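Local coordinates for probable outer membrane protein (Pseudomonas aeruginosa, PDB 3DWO) that probably transports long-chain fatty acids and other hydrophobic compounds across the outer membrane as a FadL-type beta-barrel channel, at residues A[167-172]-A[236-241]; A[283-288]-A[309-314]; A[274-279]-A[320-325]; A[55-60]-A[88-93]. All blocks are in the same frame, centred on the assembly; numbering follows the deposited sequence.

Contact 1: residues A[167-172]-A[236-241]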
loop_
_atom_site.group_PDB
_atom_site.type_symbol
_atom_site.label_atom_id
_atom_site.label_comp_id
_atom_site.label_asym_id
_atom_site.label_seq_id
_atom_site.Cartn_x
_atom_site.Cartn_y
_atom_site.Cartn_z
ATOM N N GLN A 167 9.391 -4.770 11.059
ATOM C CA GLN A 167 8.632 -4.951 9.844
ATOM C C GLN A 167 9.127 -6.013 8.860
ATOM O O GLN A 167 10.324 -6.194 8.646
ATOM C CB GLN A 167 8.552 -3.571 9.178
ATOM C CG GLN A 167 8.076 -3.551 7.777
ATOM C CD GLN A 167 9.091 -4.087 6.820
ATOM O OE1 GLN A 167 8.738 -4.794 5.888
ATOM N NE2 GLN A 167 10.364 -3.751 7.030
ATOM N N ARG A 168 8.178 -6.712 8.257
ATOM C CA ARG A 168 8.484 -7.727 7.263
ATOM C C ARG A 168 7.683 -7.417 5.999
ATOM O O ARG A 168 6.456 -7.364 6.025
ATOM C CB ARG A 168 8.124 -9.117 7.787
ATOM C CG ARG A 168 8.108 -10.193 6.712
ATOM C CD ARG A 168 9.480 -10.446 6.129
ATOM N NE ARG A 168 9.411 -11.333 4.971
ATOM C CZ ARG A 168 8.820 -12.525 4.974
ATOM N NH1 ARG A 168 8.242 -12.977 6.080
ATOM N NH2 ARG A 168 8.796 -13.262 3.868
ATOM N N THR A 169 8.388 -7.197 4.896
ATOM C CA THR A 169 7.742 -6.897 3.622
ATOM C C THR A 169 8.041 -7.961 2.583
ATOM O O THR A 169 9.178 -8.398 2.448
ATOM C CB THR A 169 8.241 -5.559 3.025
ATOM O OG1 THR A 169 7.852 -4.471 3.866
ATOM C CG2 THR A 169 7.652 -5.349 1.638
ATOM N N SER A 170 7.017 -8.374 1.848
ATOM C CA SER A 170 7.206 -9.340 0.774
ATOM C C SER A 170 6.666 -8.635 -0.459
ATOM O O SER A 170 5.657 -7.938 -0.385
ATOM C CB SER A 170 6.417 -10.624 1.027
ATOM O OG SER A 170 5.047 -10.423 0.762
ATOM N N GLY A 171 7.346 -8.795 -1.584
ATOM C CA GLY A 171 6.903 -8.144 -2.797
ATOM C C GLY A 171 7.087 -9.020 -4.015
ATOM O O GLY A 171 8.015 -9.828 -4.084
ATOM N N PHE A 172 6.184 -8.868 -4.975
ATOM C CA PHE A 172 6.249 -9.633 -6.205
ATOM C C PHE A 172 5.806 -8.777 -7.391
ATOM O O PHE A 172 4.825 -8.035 -7.304
ATOM C CB PHE A 172 5.350 -10.867 -6.132
ATOM C CG PHE A 172 5.402 -11.709 -7.377
ATOM C CD1 PHE A 172 6.404 -12.666 -7.543
ATOM C CD2 PHE A 172 4.498 -11.494 -8.415
ATOM C CE1 PHE A 172 6.508 -13.395 -8.729
ATOM C CE2 PHE A 172 4.591 -12.215 -9.601
ATOM C CZ PHE A 172 5.597 -13.167 -9.761
ATOM N N ILE A 236 11.009 3.899 6.928
ATOM C CA ILE A 236 11.657 2.644 7.262
ATOM C C ILE A 236 12.482 2.153 6.073
ATOM O O ILE A 236 11.926 1.777 5.031
ATOM C CB ILE A 236 10.615 1.560 7.647
ATOM C CG1 ILE A 236 9.729 2.068 8.790
ATOM C CG2 ILE A 236 11.324 0.278 8.063
ATOM C CD1 ILE A 236 8.688 1.058 9.263
ATOM N N ARG A 237 13.808 2.185 6.229
ATOM C CA ARG A 237 14.717 1.723 5.188
ATOM C C ARG A 237 14.344 0.269 4.943
ATOM O O ARG A 237 14.283 -0.537 5.876
ATOM C CB ARG A 237 16.163 1.842 5.658
ATOM C CG ARG A 237 16.587 3.274 5.929
ATOM C CD ARG A 237 17.634 3.742 4.932
ATOM N NE ARG A 237 17.067 4.108 3.638
ATOM C CZ ARG A 237 17.772 4.172 2.511
ATOM N NH1 ARG A 237 19.070 3.888 2.521
ATOM N NH2 ARG A 237 17.182 4.529 1.375
ATOM N N ASN A 238 14.115 -0.070 3.681
ATOM C CA ASN A 238 13.648 -1.404 3.355
ATOM C C ASN A 238 14.156 -1.896 1.993
ATOM O O ASN A 238 13.531 -1.660 0.957
ATOM C CB ASN A 238 12.114 -1.346 3.409
ATOM C CG ASN A 238 11.455 -2.703 3.369
ATOM O OD1 ASN A 238 12.015 -3.708 3.816
ATOM N ND2 ASN A 238 10.237 -2.735 2.849
ATOM N N LYS A 239 15.300 -2.574 2.009
ATOM C CA LYS A 239 15.892 -3.113 0.793
ATOM C C LYS A 239 15.436 -4.557 0.631
ATOM O O LYS A 239 15.891 -5.445 1.353
ATOM C CB LYS A 239 17.417 -3.059 0.877
ATOM C CG LYS A 239 18.140 -3.654 -0.321
ATOM C CD LYS A 239 19.641 -3.417 -0.190
ATOM C CE LYS A 239 20.422 -4.019 -1.343
ATOM N NZ LYS A 239 21.885 -3.754 -1.182
ATOM N N LEU A 240 14.527 -4.781 -0.312
ATOM C CA LEU A 240 13.997 -6.113 -0.569
ATOM C C LEU A 240 15.032 -6.960 -1.303
ATOM O O LEU A 240 15.722 -6.484 -2.209
ATOM C CB LEU A 240 12.708 -6.010 -1.395
ATOM C CG LEU A 240 11.410 -5.590 -0.688
ATOM C CD1 LEU A 240 11.663 -4.514 0.346
ATOM C CD2 LEU A 240 10.413 -5.107 -1.734
ATOM N N LYS A 241 15.138 -8.221 -0.899
ATOM C CA LYS A 241 16.091 -9.131 -1.503
ATOM C C LYS A 241 15.409 -10.433 -1.872
ATOM O O LYS A 241 14.502 -10.889 -1.175
ATOM C CB LYS A 241 17.244 -9.397 -0.533
ATOM C CG LYS A 241 17.924 -8.121 -0.050
ATOM C CD LYS A 241 18.999 -8.417 0.973
ATOM C CE LYS A 241 19.281 -7.191 1.823
ATOM N NZ LYS A 241 18.066 -6.735 2.576
#

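Contact 2: residues A[283-288]-A[309-314]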
loop_
_atom_site.group_PDB
_atom_site.type_symbol
_atom_site.label_atom_id
_atom_site.label_comp_id
_atom_site.label_asym_id
_atom_site.label_seq_id
_atom_site.Cartn_x
_atom_site.Cartn_y
_atom_site.Cartn_z
ATOM N N ASP A 283 11.469 1.612 0.532
ATOM C CA ASP A 283 11.346 2.191 1.866
ATOM C C ASP A 283 9.905 2.556 2.196
ATOM O O ASP A 283 9.181 3.097 1.356
ATOM C CB ASP A 283 12.212 3.450 1.998
ATOM C CG ASP A 283 13.699 3.168 1.841
ATOM O OD1 ASP A 283 14.121 1.993 1.950
ATOM O OD2 ASP A 283 14.453 4.141 1.623
ATOM N N ILE A 284 9.489 2.255 3.420
ATOM C CA ILE A 284 8.146 2.597 3.855
ATOM C C ILE A 284 8.215 4.087 4.181
ATOM O O ILE A 284 8.958 4.504 5.069
ATOM C CB ILE A 284 7.747 1.786 5.100
ATOM C CG1 ILE A 284 7.882 0.292 4.791
ATOM C CG2 ILE A 284 6.308 2.104 5.499
ATOM C CD1 ILE A 284 7.544 -0.618 5.956
ATOM N N PRO A 285 7.442 4.910 3.463
ATOM C CA PRO A 285 7.430 6.360 3.670
ATOM C C PRO A 285 7.109 6.862 5.073
ATOM O O PRO A 285 6.311 6.275 5.798
ATOM C CB PRO A 285 6.422 6.849 2.630
ATOM C CG PRO A 285 5.482 5.700 2.517
ATOM C CD PRO A 285 6.400 4.512 2.500
ATOM N N ALA A 286 7.758 7.962 5.438
ATOM C CA ALA A 286 7.552 8.598 6.728
ATOM C C ALA A 286 6.246 9.369 6.638
ATOM O O ALA A 286 5.828 9.763 5.553
ATOM C CB ALA A 286 8.698 9.564 7.028
ATOM N N TYR A 287 5.590 9.563 7.774
ATOM C CA TYR A 287 4.362 10.330 7.786
ATOM C C TYR A 287 4.098 10.895 9.168
ATOM O O TYR A 287 4.589 10.374 10.166
ATOM C CB TYR A 287 3.168 9.484 7.323
ATOM C CG TYR A 287 2.847 8.286 8.184
ATOM C CD1 TYR A 287 3.470 7.058 7.964
ATOM C CD2 TYR A 287 1.880 8.368 9.185
ATOM C CE1 TYR A 287 3.131 5.937 8.713
ATOM C CE2 TYR A 287 1.535 7.256 9.943
ATOM C CZ TYR A 287 2.161 6.040 9.699
ATOM O OH TYR A 287 1.802 4.925 10.425
ATOM N N ALA A 288 3.330 11.976 9.211
ATOM C CA ALA A 288 2.989 12.640 10.459
ATOM C C ALA A 288 1.501 12.933 10.450
ATOM O O ALA A 288 0.936 13.265 9.409
ATOM C CB ALA A 288 3.781 13.942 10.590
ATOM N N THR A 309 1.838 12.469 4.393
ATOM C CA THR A 309 2.707 11.337 4.116
ATOM C C THR A 309 3.810 11.754 3.157
ATOM O O THR A 309 3.538 12.307 2.089
ATOM C CB THR A 309 1.904 10.176 3.526
ATOM O OG1 THR A 309 0.834 9.859 4.421
ATOM C CG2 THR A 309 2.783 8.942 3.353
ATOM N N GLU A 310 5.055 11.496 3.548
ATOM C CA GLU A 310 6.205 11.865 2.732
ATOM C C GLU A 310 6.479 10.827 1.644
ATOM O O GLU A 310 7.539 10.204 1.602
ATOM C CB GLU A 310 7.435 12.049 3.629
ATOM C CG GLU A 310 8.622 12.695 2.927
ATOM C CD GLU A 310 9.736 13.081 3.890
ATOM O OE1 GLU A 310 10.095 12.260 4.764
ATOM O OE2 GLU A 310 10.259 14.207 3.763
ATOM N N TRP A 311 5.501 10.649 0.768
ATOM C CA TRP A 311 5.603 9.696 -0.324
ATOM C C TRP A 311 6.685 10.094 -1.314
ATOM O O TRP A 311 7.053 9.313 -2.188
ATOM C CB TRP A 311 4.266 9.602 -1.066
ATOM C CG TRP A 311 3.363 8.512 -0.594
ATOM C CD1 TRP A 311 2.138 8.656 -0.006
ATOM C CD2 TRP A 311 3.571 7.102 -0.750
ATOM N NE1 TRP A 311 1.565 7.419 0.207
ATOM C CE2 TRP A 311 2.422 6.450 -0.241
ATOM C CE3 TRP A 311 4.615 6.326 -1.272
ATOM C CZ2 TRP A 311 2.287 5.058 -0.243
ATOM C CZ3 TRP A 311 4.484 4.939 -1.275
ATOM C CH2 TRP A 311 3.323 4.319 -0.762
ATOM N N SER A 312 7.191 11.311 -1.176
ATOM C CA SER A 312 8.215 11.809 -2.076
ATOM C C SER A 312 9.490 10.967 -2.062
ATOM O O SER A 312 10.319 11.073 -2.972
ATOM C CB SER A 312 8.555 13.256 -1.725
ATOM O OG SER A 312 9.348 13.819 -2.750
ATOM N N SER A 313 9.658 10.135 -1.034
ATOM C CA SER A 313 10.839 9.290 -0.959
ATOM C C SER A 313 10.769 8.195 -2.027
ATOM O O SER A 313 11.791 7.626 -2.402
ATOM C CB SER A 313 10.981 8.668 0.438
ATOM O OG SER A 313 9.959 7.725 0.703
ATOM N N PHE A 314 9.568 7.896 -2.518
ATOM C CA PHE A 314 9.433 6.883 -3.560
ATOM C C PHE A 314 9.661 7.552 -4.915
ATOM O O PHE A 314 8.716 7.914 -5.618
ATOM C CB PHE A 314 8.048 6.233 -3.529
ATOM C CG PHE A 314 7.923 5.053 -4.453
ATOM C CD1 PHE A 314 8.750 3.939 -4.288
ATOM C CD2 PHE A 314 6.998 5.056 -5.493
ATOM C CE1 PHE A 314 8.657 2.847 -5.146
ATOM C CE2 PHE A 314 6.896 3.964 -6.363
ATOM C CZ PHE A 314 7.725 2.859 -6.190
HETATM O O HOH W 1 9.940 5.166 -0.430
HETATM O O HOH W 2 9.467 9.303 3.302
#

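Contact 3: residues A[274-279]-A[320-325]. With SO4 (sulfate ion), chain B.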
loop_
_atom_site.group_PDB
_atom_site.type_symbol
_atom_site.label_atom_id
_atom_site.label_comp_id
_atom_site.label_asym_id
_atom_site.label_seq_id
_atom_site.Cartn_x
_atom_site.Cartn_y
_atom_site.Cartn_z
ATOM N N MET A 274 18.750 -15.696 -17.382
ATOM C CA MET A 274 17.438 -16.326 -17.324
ATOM C C MET A 274 16.926 -16.330 -15.890
ATOM O O MET A 274 15.740 -16.530 -15.646
ATOM C CB MET A 274 17.493 -17.760 -17.879
ATOM C CG MET A 274 17.660 -17.827 -19.394
ATOM S SD MET A 274 16.412 -16.838 -20.289
ATOM C CE MET A 274 14.992 -17.930 -20.199
ATOM N N GLY A 275 17.836 -16.092 -14.952
ATOM C CA GLY A 275 17.489 -16.058 -13.543
ATOM C C GLY A 275 18.705 -15.679 -12.712
ATOM O O GLY A 275 19.823 -16.028 -13.069
ATOM N N ALA A 276 18.498 -14.961 -11.613
ATOM C CA ALA A 276 19.607 -14.553 -10.760
ATOM C C ALA A 276 19.066 -13.948 -9.474
ATOM O O ALA A 276 17.870 -13.710 -9.354
ATOM C CB ALA A 276 20.484 -13.531 -11.491
ATOM N N SER A 277 19.946 -13.708 -8.510
ATOM C CA SER A 277 19.526 -13.109 -7.247
ATOM C C SER A 277 19.199 -11.648 -7.566
ATOM O O SER A 277 19.607 -11.140 -8.612
ATOM C CB SER A 277 20.654 -13.206 -6.218
ATOM O OG SER A 277 21.809 -12.544 -6.686
ATOM N N ALA A 278 18.471 -10.970 -6.682
ATOM C CA ALA A 278 18.087 -9.589 -6.957
ATOM C C ALA A 278 17.700 -8.799 -5.718
ATOM O O ALA A 278 17.469 -9.362 -4.652
ATOM C CB ALA A 278 16.921 -9.586 -7.938
ATOM N N SER A 279 17.614 -7.484 -5.877
ATOM C CA SER A 279 17.213 -6.603 -4.783
ATOM C C SER A 279 16.470 -5.397 -5.352
ATOM O O SER A 279 16.544 -5.116 -6.548
ATOM C CB SER A 279 18.433 -6.125 -3.988
ATOM O OG SER A 279 19.226 -5.242 -4.759
ATOM N N LYS A 320 17.868 -4.447 -9.085
ATOM C CA LYS A 320 19.305 -4.620 -9.150
ATOM C C LYS A 320 19.619 -6.100 -9.028
ATOM O O LYS A 320 18.825 -6.876 -8.493
ATOM C CB LYS A 320 19.996 -3.839 -8.027
ATOM C CG LYS A 320 19.910 -2.323 -8.177
ATOM C CD LYS A 320 20.753 -1.619 -7.117
ATOM C CE LYS A 320 20.666 -0.108 -7.252
ATOM N NZ LYS A 320 21.442 0.605 -6.194
ATOM N N SER A 321 20.772 -6.486 -9.553
ATOM C CA SER A 321 21.231 -7.862 -9.504
ATOM C C SER A 321 22.738 -7.786 -9.298
ATOM O O SER A 321 23.447 -7.210 -10.122
ATOM C CB SER A 321 20.910 -8.569 -10.816
ATOM O OG SER A 321 21.279 -9.934 -10.758
ATOM N N HIS A 322 23.215 -8.341 -8.188
ATOM C CA HIS A 322 24.640 -8.319 -7.861
ATOM C C HIS A 322 25.137 -6.875 -7.776
ATOM O O HIS A 322 26.214 -6.546 -8.279
ATOM C CB HIS A 322 25.442 -9.084 -8.918
ATOM C CG HIS A 322 25.015 -10.508 -9.079
ATOM N ND1 HIS A 322 24.487 -10.997 -10.253
ATOM C CD2 HIS A 322 25.006 -11.540 -8.203
ATOM C CE1 HIS A 322 24.170 -12.271 -10.094
ATOM N NE2 HIS A 322 24.475 -12.625 -8.858
ATOM N N GLY A 323 24.332 -6.020 -7.146
ATOM C CA GLY A 323 24.695 -4.623 -6.993
ATOM C C GLY A 323 24.527 -3.759 -8.232
ATOM O O GLY A 323 24.619 -2.539 -8.142
ATOM N N ASN A 324 24.283 -4.377 -9.386
ATOM C CA ASN A 324 24.122 -3.631 -10.628
ATOM C C ASN A 324 22.671 -3.510 -11.056
ATOM O O ASN A 324 21.870 -4.437 -10.885
ATOM C CB ASN A 324 24.936 -4.283 -11.752
ATOM C CG ASN A 324 26.408 -3.895 -11.708
ATOM O OD1 ASN A 324 26.887 -3.330 -10.719
ATOM N ND2 ASN A 324 27.132 -4.194 -12.779
ATOM N N THR A 325 22.340 -2.358 -11.627
ATOM C CA THR A 325 20.981 -2.093 -12.084
ATOM C C THR A 325 20.583 -2.891 -13.317
ATOM O O THR A 325 21.313 -2.950 -14.302
ATOM C CB THR A 325 20.789 -0.583 -12.383
ATOM O OG1 THR A 325 20.792 0.144 -11.146
ATOM C CG2 THR A 325 19.467 -0.327 -13.113
HETATM S S SO4 B . 20.659 0.435 -2.737
HETATM O O1 SO4 B . 21.964 1.110 -2.876
HETATM O O2 SO4 B . 19.608 1.291 -3.322
HETATM O O3 SO4 B . 20.390 0.215 -1.305
HETATM O O4 SO4 B . 20.680 -0.859 -3.447
HETATM O O HOH W 3 21.555 -9.570 -5.981
HETATM O O HOH W 4 22.603 -15.389 -9.168
HETATM O O HOH W 5 21.677 -6.422 -5.567
#

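Contact 4: residues A[55-60]-A[88-93]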
loop_
_atom_site.group_PDB
_atom_site.type_symbol
_atom_site.label_atom_id
_atom_site.label_comp_id
_atom_site.label_asym_id
_atom_site.label_seq_id
_atom_site.Cartn_x
_atom_site.Cartn_y
_atom_site.Cartn_z
ATOM N N ASP A 55 -11.865 -3.253 -6.513
ATOM C CA ASP A 55 -12.195 -3.459 -7.914
ATOM C C ASP A 55 -11.279 -2.590 -8.764
ATOM O O ASP A 55 -11.186 -1.385 -8.536
ATOM C CB ASP A 55 -13.643 -3.049 -8.156
ATOM C CG ASP A 55 -14.204 -3.623 -9.430
ATOM O OD1 ASP A 55 -14.589 -4.812 -9.420
ATOM O OD2 ASP A 55 -14.256 -2.894 -10.440
ATOM N N ILE A 56 -10.616 -3.190 -9.748
ATOM C CA ILE A 56 -9.709 -2.448 -10.624
ATOM C C ILE A 56 -9.917 -2.823 -12.088
ATOM O O ILE A 56 -9.921 -4.006 -12.438
ATOM C CB ILE A 56 -8.223 -2.742 -10.293
ATOM C CG1 ILE A 56 -7.927 -2.428 -8.831
ATOM C CG2 ILE A 56 -7.324 -1.919 -11.203
ATOM C CD1 ILE A 56 -6.567 -2.947 -8.358
ATOM N N LYS A 57 -10.075 -1.816 -12.940
ATOM C CA LYS A 57 -10.275 -2.049 -14.362
ATOM C C LYS A 57 -9.597 -0.994 -15.235
ATOM O O LYS A 57 -9.353 0.133 -14.805
ATOM C CB LYS A 57 -11.766 -2.070 -14.698
ATOM C CG LYS A 57 -12.531 -3.259 -14.158
ATOM C CD LYS A 57 -13.986 -3.149 -14.579
ATOM C CE LYS A 57 -14.862 -4.204 -13.911
ATOM N NZ LYS A 57 -16.302 -3.968 -14.236
ATOM N N TYR A 58 -9.320 -1.377 -16.475
ATOM C CA TYR A 58 -8.686 -0.501 -17.442
ATOM C C TYR A 58 -9.555 -0.430 -18.677
ATOM O O TYR A 58 -10.179 -1.412 -19.066
ATOM C CB TYR A 58 -7.315 -1.048 -17.834
ATOM C CG TYR A 58 -6.582 -0.235 -18.884
ATOM C CD1 TYR A 58 -6.603 -0.600 -20.234
ATOM C CD2 TYR A 58 -5.839 0.889 -18.521
ATOM C CE1 TYR A 58 -5.889 0.140 -21.201
ATOM C CE2 TYR A 58 -5.131 1.631 -19.474
ATOM C CZ TYR A 58 -5.158 1.253 -20.805
ATOM O OH TYR A 58 -4.441 1.999 -21.721
ATOM N N ASN A 59 -9.590 0.744 -19.287
ATOM C CA ASN A 59 -10.346 0.950 -20.506
ATOM C C ASN A 59 -9.440 1.865 -21.327
ATOM O O ASN A 59 -9.118 2.967 -20.897
ATOM C CB ASN A 59 -11.680 1.639 -20.204
ATOM C CG ASN A 59 -12.737 1.346 -21.251
ATOM O OD1 ASN A 59 -13.337 0.265 -21.263
ATOM N ND2 ASN A 59 -12.961 2.301 -22.148
ATOM N N GLY A 60 -9.012 1.404 -22.495
ATOM C CA GLY A 60 -8.136 2.224 -23.300
ATOM C C GLY A 60 -7.312 1.460 -24.315
ATOM O O GLY A 60 -7.629 0.327 -24.676
ATOM N N GLY A 88 -7.355 -6.615 -19.997
ATOM C CA GLY A 88 -6.813 -6.913 -18.687
ATOM C C GLY A 88 -7.790 -7.574 -17.736
ATOM O O GLY A 88 -7.372 -8.239 -16.795
ATOM N N GLY A 89 -9.084 -7.401 -17.980
ATOM C CA GLY A 89 -10.088 -8.002 -17.118
ATOM C C GLY A 89 -10.146 -7.310 -15.769
ATOM O O GLY A 89 -9.682 -6.178 -15.619
ATOM N N GLN A 90 -10.718 -7.994 -14.786
ATOM C CA GLN A 90 -10.828 -7.473 -13.424
ATOM C C GLN A 90 -9.509 -7.788 -12.685
ATOM O O GLN A 90 -9.211 -8.947 -12.380
ATOM C CB GLN A 90 -12.023 -8.141 -12.733
ATOM C CG GLN A 90 -12.076 -7.951 -11.224
ATOM C CD GLN A 90 -12.136 -6.497 -10.823
ATOM O OE1 GLN A 90 -11.340 -6.038 -10.011
ATOM N NE2 GLN A 90 -13.087 -5.762 -11.391
ATOM N N ALA A 91 -8.724 -6.753 -12.405
ATOM C CA ALA A 91 -7.428 -6.913 -11.751
ATOM C C ALA A 91 -7.462 -6.742 -10.233
ATOM O O ALA A 91 -6.420 -6.806 -9.569
ATOM C CB ALA A 91 -6.425 -5.925 -12.366
ATOM N N GLY A 92 -8.661 -6.531 -9.693
ATOM C CA GLY A 92 -8.833 -6.351 -8.263
ATOM C C GLY A 92 -8.691 -7.622 -7.442
ATOM O O GLY A 92 -8.356 -8.688 -7.969
ATOM N N PHE A 93 -8.972 -7.509 -6.147
ATOM C CA PHE A 93 -8.859 -8.636 -5.232
ATOM C C PHE A 93 -9.751 -8.472 -4.010
ATOM O O PHE A 93 -10.449 -7.473 -3.845
ATOM C CB PHE A 93 -7.423 -8.745 -4.724
ATOM C CG PHE A 93 -6.937 -7.491 -4.041
ATOM C CD1 PHE A 93 -6.469 -6.410 -4.789
ATOM C CD2 PHE A 93 -7.004 -7.365 -2.657
ATOM C CE1 PHE A 93 -6.076 -5.218 -4.166
ATOM C CE2 PHE A 93 -6.616 -6.181 -2.024
ATOM C CZ PHE A 93 -6.151 -5.105 -2.782
HETATM O O HOH W 6 -9.596 -4.204 -17.375
#

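Contact 1: residues A[167-172]-A[236-241]
Asn238 turns its side-chain amide toward Thr169, and ND2 donates to Thr169 OG1 over 3.1 Å. The bond is weak, bent to 135° at the hydrogen, and the threonine oxygen is less surely placed because Gln167 OE1 crowds it in the model. Gln167, from the same strand as Thr169, comes near the oxygen end of that amide: its NE2 lies 3.6 Å from Asn238 OD1, with the two side chains crossing at about a right angle and their amide planes turned 71° apart. Beside this polar centre, Thr169 CG2 makes an apolar contact with Leu240 CD1 at 4.3 Å, while the Gln167 amide rests loosely near the CG2 methyl of Ile236. Asn238 reaches inward because its CG stands opposite the backbone N (chi1 -168°), beside the carbonyl carbon.

Stronger partners around the contact position these groups. Asn209 donates to Asn238 OD1, and Asn238 ND2 also bonds to Leu282 O, so a short amide with both a donor and an acceptor suits this buried place. Thr169 OG1 is shared with Thr143. Leu240, apolar, also touches a bound detergent molecule. Arg168 alternates to the opposite side of its strand and is exposed, whereas Gln167 and Thr169 are buried.

Strand 201-220 lies between strands 158-177 and 226-248 in the antiparallel wall. The break in strand 226-248 at residues 236-238 lets Asn238 turn toward the buried side chains of strand 158-177, an irregularity within the wall of a FadL-family beta barrel.

Contact 2: residues A[283-288]-A[309-314]
Pro285 sets its CG over the six-membered ring of the Trp311 indole, 3.9 Å from that ring's centroid and only 7° off the ring normal, a CH-pi contact over the face. The rigid, puckered proline ring presents its CG to the flat indole. Its CB meanwhile rests 3.7 Å from Glu310 O, and Met4, from the N-terminal part of the chain, touches both ring systems.

One backbone bond joins the segments, from Glu310 N to Ala286 O (2.8 Å, 157°). Beyond it Tyr287 and Thr309 form a non-hydrogen-bonded antiparallel pair, the last bridge between barrel strands 287-295 and 300-309 before the chain leaves the wall. Glu310 centres an inverse gamma turn, and a 3-10 segment, 311-313, follows. Tyr287 CB lies 3.7 Å from Thr309 OG1; with chi1 62° the ring is lodged between its own backbone N and carbonyl carbon and continues away, to stack on His233.

Two waters fill in where the backbones part. One takes the N-H of Ala286 and donates to Glu310 O at 2.7 Å, while also meeting Ser313 OG. The other joins that same serine hydroxyl to Asp283 O, a small side chain thus serving both bridges.

Contact 3: residues A[274-279]-A[320-325]
A beta hairpin formed by strands 316-321 and 324-330, closed by a type I' turn from Ser321 to Asn324, lies with Lys320, Ser321 and His322 against residues 276-279 of strand 275-281. Ser279 and Lys320 are a hydrogen-bonded antiparallel pair: Ser279 N donates to Lys320 O, and Lys320 N donates to Ser279 O at 2.9 Å, the latter nearly straight at 166°. It is a single bridge. Ala278 tucks in beside it, its CA 3.2 Å from Lys320 O in a CA-H...O contact, and its small CB also lies close to that carbonyl oxygen.

In place of a further backbone bond, Ser321 OG donates to Ser277 O over 3.0 Å, arriving nearly along the C=O axis. The hydroxyl gets there by standing opposite its own backbone N (chi1 -177°). Ala276 CB packs 3.8 Å from Ser321 OG.

In the turn His322 and Gly323 both have positive phi, as a type I' turn requires, and glycine accepts this easily. The imidazole of His322 lies obliquely to Ala276 and Ser277. Waters span the rest: one links Ser277 OG to His322 N, and another links Ser279 OG to Gly323 N, so short serine hydroxyls serve this polar, partly exposed surface. Lys320, extended beyond CG, sends NZ to a sulfate oxygen, O4, through a weak 3.2 Å bond; Arg281 holds the same ion, which probably came from the crystallisation liquor.

Contact 4: residues A[55-60]-A[88-93]
Gln90 folds its side chain against Ile56, and this forms the close-knit half of the contact. Its OE1 accepts from Ile56 N at 3.0 Å and 168°, and also from Gly92 N at 2.7 Å, so two backbone donors grip one amide oxygen. The chain bends at chi2 (59°) to bring the amide back over its own backbone. Asp55 brings OD1 to 2.7 Å from Gln90 NE2, though the angle is poor for a hydrogen bond, and its OD2 has a salt bridge with Lys431 of strand 423-441. Ala91 N donates to Ile56 O over 3.0 Å. Ile56 CB packs 4.2 Å from Ala91 CB, and Trp126 touches both side chains, a buried apolar corner suited to isoleucine and a small alanine. With no side chain on Gly92, the backbones close to 4.4 Å between Gly92 CA and Asp55 CA.

The other half is looser and wetter. The exposed Lys57 runs extended across the Gln90 amide at about a right angle, its CE 3.5 Å from Gln90 NE2. Farther along, the segments no longer bond directly: a water accepts from Tyr58 N and lies 2.6 Å from Gly89 O.

Here, just before barrel strand 93-105 begins, a glutamine carbonyl does the work of a missing backbone acceptor. The N-H of Ile56 is thereby satisfied where segment 88-93 is not yet a regular strand, and the negative charge of Asp55 probably makes the amide nitrogen a favourable neighbour.

How the contacts relate
All four contacts reach the antiparallel barrel wall of one chain. Along the sequence contact 4 closes first, then contact 1, and contact 2 is nested inside the loop closed by contact 3. Contacts 1 and 2 have centres about 14 Å apart and touch directly, through the Arg237–Asp283 salt bridge and the packing of Gln167 on Ile284. Contact 3 lies about 16 Å from contact 1, centre to centre, where strand 275-281 runs beside strand 226-248. Contacts 2 and 3 adjoin in sequence but do not otherwise touch, so contact 1 lies between them at the broken strand 226-248. Contact 4, its centre 26 to 30 Å from the others, belongs to another part of the wall, at strand 44-63.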